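Local coordinates for protein TruD (Uncultured prochloron, PDB 4BS9) that acts as a heterocyclase in the biosynthesis of cyanobactins such as trunkamide, probably using ATP to adenylate a precursor peptide while its heterocycles form, at residues T4-K9 against L80-P85; K20-L25 against L37-L42; T722-Q727 against V737-P742. All blocks are in the same frame, centred on the assembly; numbering follows the deposited sequence.

Contact 1. Residues T4-K9 against L80-P85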
loop_
_atom_site.group_PDB
_atom_site.type_symbol
_atom_site.label_atom_id
_atom_site.label_comp_id
_atom_site.label_asym_id
_atom_site.label_seq_id
_atom_site.Cartn_x
_atom_site.Cartn_y
_atom_site.Cartn_z
ATOM N N THR A 4 -16.092 -42.280 -19.606
ATOM C CA THR A 4 -15.959 -41.093 -18.743
ATOM C C THR A 4 -16.138 -39.743 -19.470
ATOM O O THR A 4 -15.252 -39.267 -20.175
ATOM C CB THR A 4 -14.625 -41.122 -17.963
ATOM O OG1 THR A 4 -14.589 -40.039 -17.027
ATOM C CG2 THR A 4 -13.406 -41.054 -18.905
ATOM N N ALA A 5 -17.294 -39.127 -19.246
ATOM C CA ALA A 5 -17.733 -37.929 -19.968
ATOM C C ALA A 5 -16.842 -36.698 -19.788
ATOM O O ALA A 5 -16.165 -36.534 -18.773
ATOM C CB ALA A 5 -19.164 -37.582 -19.581
ATOM N N LEU A 6 -16.883 -35.828 -20.796
ATOM C CA LEU A 6 -16.020 -34.656 -20.876
ATOM C C LEU A 6 -16.848 -33.402 -21.056
ATOM O O LEU A 6 -17.917 -33.425 -21.713
ATOM C CB LEU A 6 -15.069 -34.766 -22.063
ATOM C CG LEU A 6 -14.343 -36.091 -22.233
ATOM C CD1 LEU A 6 -13.575 -36.052 -23.546
ATOM C CD2 LEU A 6 -13.439 -36.364 -21.032
ATOM N N GLN A 7 -16.324 -32.312 -20.491
ATOM C CA GLN A 7 -17.008 -31.022 -20.506
ATOM C C GLN A 7 -16.038 -29.858 -20.437
ATOM O O GLN A 7 -14.932 -29.980 -19.910
ATOM C CB GLN A 7 -17.985 -30.915 -19.336
ATOM C CG GLN A 7 -17.329 -30.778 -17.981
ATOM C CD GLN A 7 -18.347 -30.734 -16.866
ATOM O OE1 GLN A 7 -18.691 -31.751 -16.291
ATOM N NE2 GLN A 7 -18.844 -29.548 -16.567
ATOM N N ILE A 8 -16.483 -28.741 -21.002
ATOM C CA ILE A 8 -15.872 -27.446 -20.783
ATOM C C ILE A 8 -16.101 -27.154 -19.304
ATOM O O ILE A 8 -17.194 -27.419 -18.767
ATOM C CB ILE A 8 -16.528 -26.356 -21.668
ATOM C CG1 ILE A 8 -16.331 -26.660 -23.150
ATOM C CG2 ILE A 8 -15.937 -24.984 -21.403
ATOM C CD1 ILE A 8 -14.893 -26.550 -23.625
ATOM N N LYS A 9 -15.074 -26.632 -18.639
ATOM C CA LYS A 9 -15.109 -26.529 -17.181
ATOM C C LYS A 9 -16.370 -25.814 -16.737
ATOM O O LYS A 9 -16.811 -24.839 -17.376
ATOM C CB LYS A 9 -13.854 -25.882 -16.625
ATOM C CG LYS A 9 -12.675 -26.819 -16.752
ATOM C CD LYS A 9 -11.363 -26.145 -16.443
ATOM C CE LYS A 9 -10.241 -27.144 -16.618
ATOM N NZ LYS A 9 -8.898 -26.555 -16.373
ATOM N N LEU A 80 -10.828 -27.910 -20.543
ATOM C CA LEU A 80 -11.581 -29.162 -20.572
ATOM C C LEU A 80 -11.263 -30.067 -19.400
ATOM O O LEU A 80 -10.105 -30.230 -19.038
ATOM C CB LEU A 80 -11.289 -29.910 -21.869
ATOM C CG LEU A 80 -12.401 -30.842 -22.333
ATOM C CD1 LEU A 80 -13.596 -30.041 -22.796
ATOM C CD2 LEU A 80 -11.917 -31.711 -23.475
ATOM N N THR A 81 -12.294 -30.670 -18.824
ATOM C CA THR A 81 -12.111 -31.494 -17.636
ATOM C C THR A 81 -13.089 -32.678 -17.649
ATOM O O THR A 81 -14.126 -32.646 -18.319
ATOM C CB THR A 81 -12.238 -30.646 -16.346
ATOM O OG1 THR A 81 -11.632 -31.346 -15.261
ATOM C CG2 THR A 81 -13.691 -30.340 -16.001
ATOM N N GLU A 82 -12.733 -33.733 -16.934
ATOM C CA GLU A 82 -13.611 -34.875 -16.813
ATOM C C GLU A 82 -14.745 -34.537 -15.881
ATOM O O GLU A 82 -14.531 -33.932 -14.823
ATOM C CB GLU A 82 -12.871 -36.088 -16.272
ATOM C CG GLU A 82 -11.731 -36.532 -17.165
ATOM C CD GLU A 82 -11.694 -38.038 -17.349
ATOM O OE1 GLU A 82 -12.027 -38.750 -16.372
ATOM O OE2 GLU A 82 -11.347 -38.515 -18.467
ATOM N N VAL A 83 -15.942 -34.957 -16.279
ATOM C CA VAL A 83 -17.148 -34.762 -15.486
ATOM C C VAL A 83 -17.014 -35.359 -14.083
ATOM O O VAL A 83 -16.336 -36.369 -13.880
ATOM C CB VAL A 83 -18.388 -35.373 -16.168
ATOM C CG1 VAL A 83 -19.631 -35.223 -15.296
ATOM C CG2 VAL A 83 -18.641 -34.695 -17.498
ATOM N N ALA A 84 -17.660 -34.698 -13.125
ATOM C CA ALA A 84 -17.785 -35.193 -11.764
ATOM C C ALA A 84 -19.267 -35.427 -11.444
ATOM O O ALA A 84 -19.942 -34.535 -10.917
ATOM C CB ALA A 84 -17.166 -34.202 -10.805
ATOM N N PRO A 85 -19.784 -36.631 -11.784
ATOM C CA PRO A 85 -21.209 -36.991 -11.602
ATOM C C PRO A 85 -21.741 -36.777 -10.165
ATOM O O PRO A 85 -22.892 -36.381 -9.966
ATOM C CB PRO A 85 -21.241 -38.485 -11.920
ATOM C CG PRO A 85 -19.978 -38.791 -12.628
ATOM C CD PRO A 85 -18.971 -37.774 -12.252
#
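I8 and L80 form the well-packed end of this contact, with I8 CD1 3.8 Å from L80 CD1. A leucine suits the spot because a branched apolar side chain can bridge this pair of strands and helix 64-76: with CG anti to the backbone N (chi1 -153°), L80 lies beside the carbonyl of Q7 and reaches L71, L74 and V75. Q7 and T81 pair through two backbone bonds, Q7 N to T81 O (3.1 Å) and T81 N to Q7 O (2.9 Å), and V83 N adds a nearly straight third to A5 O (3.0 Å). These bonds zip strands 6-8 and 80-82 into a two-stranded antiparallel ribbon, tying together the two ends of the winged helix-turn-helix region. Q7 OE1 rests against V83 CG2, the two side chains crossing at about a right angle, while NE2 makes a weak bond to I8 O. The aliphatic chain of K9 passes T81 CG2 before its ammonium bonds G78 O. The T4 end is looser and opens to solvent. There T4 OG1 donates to E82 OE1 (2.9 Å) from above the carboxylate plane. With an alanine here the carboxylate is gone, and the T4 hydroxyl would probably be left to turn.

Contact 2. Residues K20-L25 against L37-L42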
loop_
_atom_site.group_PDB
_atom_site.type_symbol
_atom_site.label_atom_id
_atom_site.label_comp_id
_atom_site.label_asym_id
_atom_site.label_seq_id
_atom_site.Cartn_x
_atom_site.Cartn_y
_atom_site.Cartn_z
ATOM N N LYS A 20 -17.773 -18.776 -36.365
ATOM C CA LYS A 20 -16.352 -18.963 -36.065
ATOM C C LYS A 20 -15.886 -18.594 -34.642
ATOM O O LYS A 20 -14.705 -18.704 -34.328
ATOM C CB LYS A 20 -15.576 -18.123 -37.071
ATOM C CG LYS A 20 -14.179 -18.623 -37.352
ATOM C CD LYS A 20 -13.517 -17.745 -38.401
ATOM C CE LYS A 20 -12.012 -17.959 -38.448
ATOM N NZ LYS A 20 -11.312 -16.752 -38.977
ATOM N N GLN A 21 -16.814 -18.186 -33.782
ATOM C CA GLN A 21 -16.486 -17.612 -32.480
ATOM C C GLN A 21 -17.068 -18.425 -31.365
ATOM O O GLN A 21 -18.191 -18.907 -31.464
ATOM C CB GLN A 21 -17.055 -16.185 -32.364
ATOM C CG GLN A 21 -16.090 -15.088 -32.763
ATOM C CD GLN A 21 -14.754 -15.275 -32.085
ATOM O OE1 GLN A 21 -14.690 -15.524 -30.883
ATOM N NE2 GLN A 21 -13.683 -15.205 -32.858
ATOM N N VAL A 22 -16.300 -18.552 -30.290
ATOM C CA VAL A 22 -16.781 -19.117 -29.035
ATOM C C VAL A 22 -16.176 -18.343 -27.877
ATOM O O VAL A 22 -14.989 -18.031 -27.876
ATOM C CB VAL A 22 -16.386 -20.586 -28.891
ATOM C CG1 VAL A 22 -16.648 -21.069 -27.476
ATOM C CG2 VAL A 22 -17.159 -21.426 -29.890
ATOM N N TYR A 23 -17.003 -18.034 -26.888
ATOM C CA TYR A 23 -16.550 -17.284 -25.745
ATOM C C TYR A 23 -16.766 -18.140 -24.516
ATOM O O TYR A 23 -17.825 -18.734 -24.356
ATOM C CB TYR A 23 -17.334 -15.992 -25.631
ATOM C CG TYR A 23 -17.109 -15.029 -26.764
ATOM C CD1 TYR A 23 -17.794 -15.162 -27.951
ATOM C CD2 TYR A 23 -16.218 -13.971 -26.644
ATOM C CE1 TYR A 23 -17.597 -14.271 -28.992
ATOM C CE2 TYR A 23 -16.023 -13.069 -27.677
ATOM C CZ TYR A 23 -16.720 -13.224 -28.846
ATOM O OH TYR A 23 -16.548 -12.359 -29.901
ATOM N N LEU A 24 -15.741 -18.228 -23.674
ATOM C CA LEU A 24 -15.843 -18.864 -22.377
ATOM C C LEU A 24 -15.869 -17.754 -21.315
ATOM O O LEU A 24 -14.870 -17.046 -21.089
ATOM C CB LEU A 24 -14.676 -19.842 -22.154
ATOM C CG LEU A 24 -14.404 -20.817 -23.300
ATOM C CD1 LEU A 24 -13.402 -21.882 -22.888
ATOM C CD2 LEU A 24 -15.686 -21.484 -23.764
ATOM N N LEU A 25 -17.019 -17.598 -20.673
ATOM C CA LEU A 25 -17.211 -16.495 -19.752
ATOM C C LEU A 25 -17.239 -17.010 -18.325
ATOM O O LEU A 25 -18.060 -17.846 -17.975
ATOM C CB LEU A 25 -18.497 -15.754 -20.085
ATOM C CG LEU A 25 -18.561 -15.280 -21.540
ATOM C CD1 LEU A 25 -19.975 -14.834 -21.861
ATOM C CD2 LEU A 25 -17.570 -14.159 -21.795
ATOM N N LEU A 37 -14.331 -25.248 -36.172
ATOM C CA LEU A 37 -14.294 -26.537 -35.483
ATOM C C LEU A 37 -14.817 -26.412 -34.058
ATOM O O LEU A 37 -15.651 -27.218 -33.635
ATOM C CB LEU A 37 -12.895 -27.175 -35.515
ATOM C CG LEU A 37 -12.640 -28.056 -36.747
ATOM C CD1 LEU A 37 -12.465 -27.209 -37.999
ATOM C CD2 LEU A 37 -11.418 -28.925 -36.548
ATOM N N TYR A 38 -14.365 -25.392 -33.333
ATOM C CA TYR A 38 -14.820 -25.184 -31.950
ATOM C C TYR A 38 -16.333 -25.020 -31.872
ATOM O O TYR A 38 -16.961 -25.565 -30.975
ATOM C CB TYR A 38 -14.151 -23.974 -31.327
ATOM C CG TYR A 38 -12.669 -24.124 -31.160
ATOM C CD1 TYR A 38 -12.136 -25.117 -30.334
ATOM C CD2 TYR A 38 -11.787 -23.266 -31.810
ATOM C CE1 TYR A 38 -10.759 -25.255 -30.167
ATOM C CE2 TYR A 38 -10.412 -23.390 -31.642
ATOM C CZ TYR A 38 -9.905 -24.384 -30.826
ATOM O OH TYR A 38 -8.551 -24.493 -30.673
ATOM N N CYS A 39 -16.921 -24.291 -32.817
ATOM C CA CYS A 39 -18.374 -24.080 -32.813
ATOM C C CYS A 39 -19.149 -25.361 -33.048
ATOM O O CYS A 39 -20.302 -25.480 -32.628
ATOM C CB CYS A 39 -18.783 -23.067 -33.870
ATOM S SG CYS A 39 -18.025 -21.450 -33.637
ATOM N N GLN A 40 -18.517 -26.313 -33.722
ATOM C CA GLN A 40 -19.162 -27.575 -34.036
ATOM C C GLN A 40 -19.029 -28.649 -32.972
ATOM O O GLN A 40 -19.880 -29.535 -32.906
ATOM C CB GLN A 40 -18.594 -28.101 -35.324
ATOM C CG GLN A 40 -18.911 -27.197 -36.487
ATOM C CD GLN A 40 -18.345 -27.741 -37.778
ATOM O OE1 GLN A 40 -18.842 -28.742 -38.303
ATOM N NE2 GLN A 40 -17.298 -27.097 -38.294
ATOM N N ILE A 41 -17.972 -28.576 -32.161
ATOM C CA ILE A 41 -17.680 -29.595 -31.145
ATOM C C ILE A 41 -18.212 -29.215 -29.750
ATOM O O ILE A 41 -18.770 -30.054 -29.035
ATOM C CB ILE A 41 -16.165 -29.861 -31.072
ATOM C CG1 ILE A 41 -15.686 -30.425 -32.407
ATOM C CG2 ILE A 41 -15.846 -30.834 -29.946
ATOM C CD1 ILE A 41 -14.199 -30.719 -32.490
ATOM N N LEU A 42 -18.053 -27.947 -29.388
ATOM C CA LEU A 42 -18.398 -27.471 -28.058
ATOM C C LEU A 42 -19.853 -27.636 -27.628
ATOM O O LEU A 42 -20.111 -27.712 -26.430
ATOM C CB LEU A 42 -17.956 -26.024 -27.866
ATOM C CG LEU A 42 -16.539 -25.976 -27.276
ATOM C CD1 LEU A 42 -15.505 -26.606 -28.199
ATOM C CD2 LEU A 42 -16.135 -24.555 -26.952
#
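V22 turns its two methyls onto different residues of segment 37-42. With CG1 anti to the backbone N (chi1 169°), that methyl meets L42 CD2 at 3.6 Å, while CG2 lies 3.8 Å from C39 SG and also faces Y38 CB. A valine suits a strand position of this kind, being branched at CB and short enough for the helix to come close. C39 answers with a small side chain: its SG sits anti to its own carbonyl carbon (chi1 -60°), which lets it lie against the strand backbone between K20 and Q21, 3.3 Å from Q21 O. Y38 uses little more than its CB here, and its ring leads off to L33 and to V70 and L74 of helix 64-76. L24 adds a lighter touch, CD2 to L42 CD2 at 4.4 Å. No hydrogen bond joins the two segments, so apolar packing does the work, with I16 of the neighbouring strand touching both V22 and C39. Y23 points away from the helix and bonds Q230 of the second subunit. A three-stranded antiparallel sheet laid against the helix that follows it is consistent with the winged helix-turn-helix family, and resembles the peptide-recognition domains of PqqD type.

Contact 3. Residues T722-Q727 against V737-P742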
loop_
_atom_site.group_PDB
_atom_site.type_symbol
_atom_site.label_atom_id
_atom_site.label_comp_id
_atom_site.label_asym_id
_atom_site.label_seq_id
_atom_site.Cartn_x
_atom_site.Cartn_y
_atom_site.Cartn_z
ATOM N N THR A 722 38.296 -5.283 22.401
ATOM C CA THR A 722 37.055 -5.184 21.630
ATOM C C THR A 722 36.288 -6.531 21.680
ATOM O O THR A 722 36.731 -7.526 21.114
ATOM C CB THR A 722 37.378 -4.780 20.184
ATOM O OG1 THR A 722 38.337 -3.712 20.204
ATOM C CG2 THR A 722 36.148 -4.341 19.456
ATOM N N LEU A 723 35.154 -6.546 22.369
ATOM C CA LEU A 723 34.363 -7.740 22.537
ATOM C C LEU A 723 33.096 -7.695 21.708
ATOM O O LEU A 723 32.482 -6.651 21.564
ATOM C CB LEU A 723 33.950 -7.863 23.984
ATOM C CG LEU A 723 35.067 -7.816 25.020
ATOM C CD1 LEU A 723 34.456 -7.542 26.389
ATOM C CD2 LEU A 723 35.859 -9.118 25.022
ATOM N N VAL A 724 32.683 -8.838 21.188
ATOM C CA VAL A 724 31.482 -8.893 20.368
ATOM C C VAL A 724 30.640 -10.077 20.799
ATOM O O VAL A 724 31.192 -11.129 21.151
ATOM C CB VAL A 724 31.801 -9.013 18.869
ATOM C CG1 VAL A 724 30.533 -9.281 18.062
ATOM C CG2 VAL A 724 32.481 -7.745 18.365
ATOM N N LEU A 725 29.316 -9.872 20.780
ATOM C CA LEU A 725 28.327 -10.863 21.179
ATOM C C LEU A 725 27.265 -10.886 20.101
ATOM O O LEU A 725 26.615 -9.896 19.904
ATOM C CB LEU A 725 27.695 -10.458 22.520
ATOM C CG LEU A 725 26.337 -11.086 22.912
ATOM C CD1 LEU A 725 26.402 -12.598 23.020
ATOM C CD2 LEU A 725 25.839 -10.532 24.228
ATOM N N ASP A 726 27.112 -11.995 19.391
ATOM C CA ASP A 726 26.111 -12.116 18.328
ATOM C C ASP A 726 24.767 -12.395 19.001
ATOM O O ASP A 726 24.637 -13.354 19.723
ATOM C CB ASP A 726 26.498 -13.260 17.359
ATOM C CG ASP A 726 25.586 -13.350 16.108
ATOM O OD1 ASP A 726 24.637 -12.545 15.979
ATOM O OD2 ASP A 726 25.823 -14.244 15.249
ATOM N N GLN A 727 23.779 -11.548 18.763
ATOM C CA GLN A 727 22.448 -11.719 19.306
ATOM C C GLN A 727 21.479 -12.176 18.222
ATOM O O GLN A 727 20.268 -12.285 18.472
ATOM C CB GLN A 727 21.957 -10.399 19.854
ATOM C CG GLN A 727 22.882 -9.784 20.872
ATOM C CD GLN A 727 22.237 -8.630 21.611
ATOM O OE1 GLN A 727 21.987 -7.578 21.031
ATOM N NE2 GLN A 727 21.971 -8.819 22.899
ATOM N N VAL A 737 24.291 -7.501 16.726
ATOM C CA VAL A 737 25.376 -7.687 17.661
ATOM C C VAL A 737 25.343 -6.642 18.746
ATOM O O VAL A 737 24.695 -5.614 18.622
ATOM C CB VAL A 737 26.756 -7.581 16.984
ATOM C CG1 VAL A 737 26.870 -8.595 15.866
ATOM C CG2 VAL A 737 27.001 -6.172 16.469
ATOM N N LYS A 738 26.076 -6.935 19.807
ATOM C CA LYS A 738 26.441 -5.965 20.807
ATOM C C LYS A 738 27.951 -5.956 20.831
ATOM O O LYS A 738 28.583 -6.963 21.100
ATOM C CB LYS A 738 25.886 -6.360 22.168
ATOM C CG LYS A 738 26.283 -5.410 23.273
ATOM C CD LYS A 738 25.548 -5.719 24.565
ATOM C CE LYS A 738 25.569 -4.541 25.521
ATOM N NZ LYS A 738 24.600 -3.478 25.135
ATOM N N VAL A 739 28.525 -4.817 20.490
ATOM C CA VAL A 739 29.933 -4.597 20.658
ATOM C C VAL A 739 30.117 -3.999 22.038
ATOM O O VAL A 739 29.362 -3.121 22.466
ATOM C CB VAL A 739 30.480 -3.633 19.608
ATOM C CG1 VAL A 739 31.977 -3.454 19.796
ATOM C CG2 VAL A 739 30.177 -4.161 18.219
ATOM N N ILE A 740 31.123 -4.505 22.736
ATOM C CA ILE A 740 31.462 -4.051 24.068
ATOM C C ILE A 740 32.947 -3.778 24.070
ATOM O O ILE A 740 33.724 -4.617 23.627
ATOM C CB ILE A 740 31.157 -5.129 25.106
ATOM C CG1 ILE A 740 29.696 -5.574 24.981
ATOM C CG2 ILE A 740 31.435 -4.611 26.508
ATOM C CD1 ILE A 740 29.513 -7.066 25.115
ATOM N N VAL A 741 33.325 -2.596 24.551
ATOM C CA VAL A 741 34.724 -2.199 24.683
ATOM C C VAL A 741 34.892 -1.674 26.098
ATOM O O VAL A 741 34.754 -0.468 26.346
ATOM C CB VAL A 741 35.094 -1.097 23.667
ATOM C CG1 VAL A 741 36.557 -0.705 23.791
ATOM C CG2 VAL A 741 34.788 -1.560 22.253
ATOM N N PRO A 742 35.167 -2.576 27.046
ATOM C CA PRO A 742 35.164 -2.141 28.438
ATOM C C PRO A 742 36.145 -1.009 28.681
ATOM O O PRO A 742 37.278 -1.074 28.228
ATOM C CB PRO A 742 35.555 -3.394 29.202
ATOM C CG PRO A 742 35.062 -4.502 28.333
ATOM C CD PRO A 742 35.299 -4.034 26.925
#
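L723 to D726 runs antiparallel to V737 to I740, the two short strand axes 4.7 Å apart at closest and 164° between their directions, with L723 paired to I740 and L725 to K738 by two backbone hydrogen bonds each. L723 N to I740 O is 2.7 Å and I740 N to L723 O 2.8 Å; both bonds of L725 with K738 are longer. Between these pairs, V724 and V739 form a non-hydrogen-bonded pair, their CG2 methyls 4.3 Å apart, and V724 CG1 turns to V737 CB. Valines fit this face because branching at CB agrees with an extended backbone. The face is closed by helix 545-568, whose L545 and A548 receive V737. Together the strands make a beta hairpin set inside the antiparallel sheet of the YcaO domain, 723-726 pairing on its far side with strand 497-505 and 735-740 with 539-542. The other face carries L723, L725, K738 and I740. L723 holds CG beside its backbone N (chi1 -54°), which turns CD1 toward P742, 3.6 Å from its CD, the two side chains crossing at about a right angle; L723 CB also faces I740 CB at 4.1 Å. L725 turns to T501 and V503 on the neighbouring strand. K738 is buried although charged; its long chain carries NZ away to a hydrogen bond with N539 OD1. Just before the first strand and after the second, T722 and V741 lie side by side, CG2 against CG2 (4.2 Å), and V741 also meets L556.

Contacts 1 and 2 belong to one small domain: contact 2 is nested inside the chain loop that contact 1 closes, and their centres are about 17 Å apart. They share a core, I8 of contact 1 touching both segments of contact 2, with I8 CD1 4.0 Å from L42 CG and I8 CG2 4.2 Å from L24 CD2. Contact 3 lies on the opposite side of the chain's centre, in the YcaO region, its centre about 66 Å from that of contact 1 and 72 Å from that of contact 2; the nearest atoms are about 48 Å and 53 Å away. The zinc ion, held by C209, C212, C318 and C321, lies away from all three contacts.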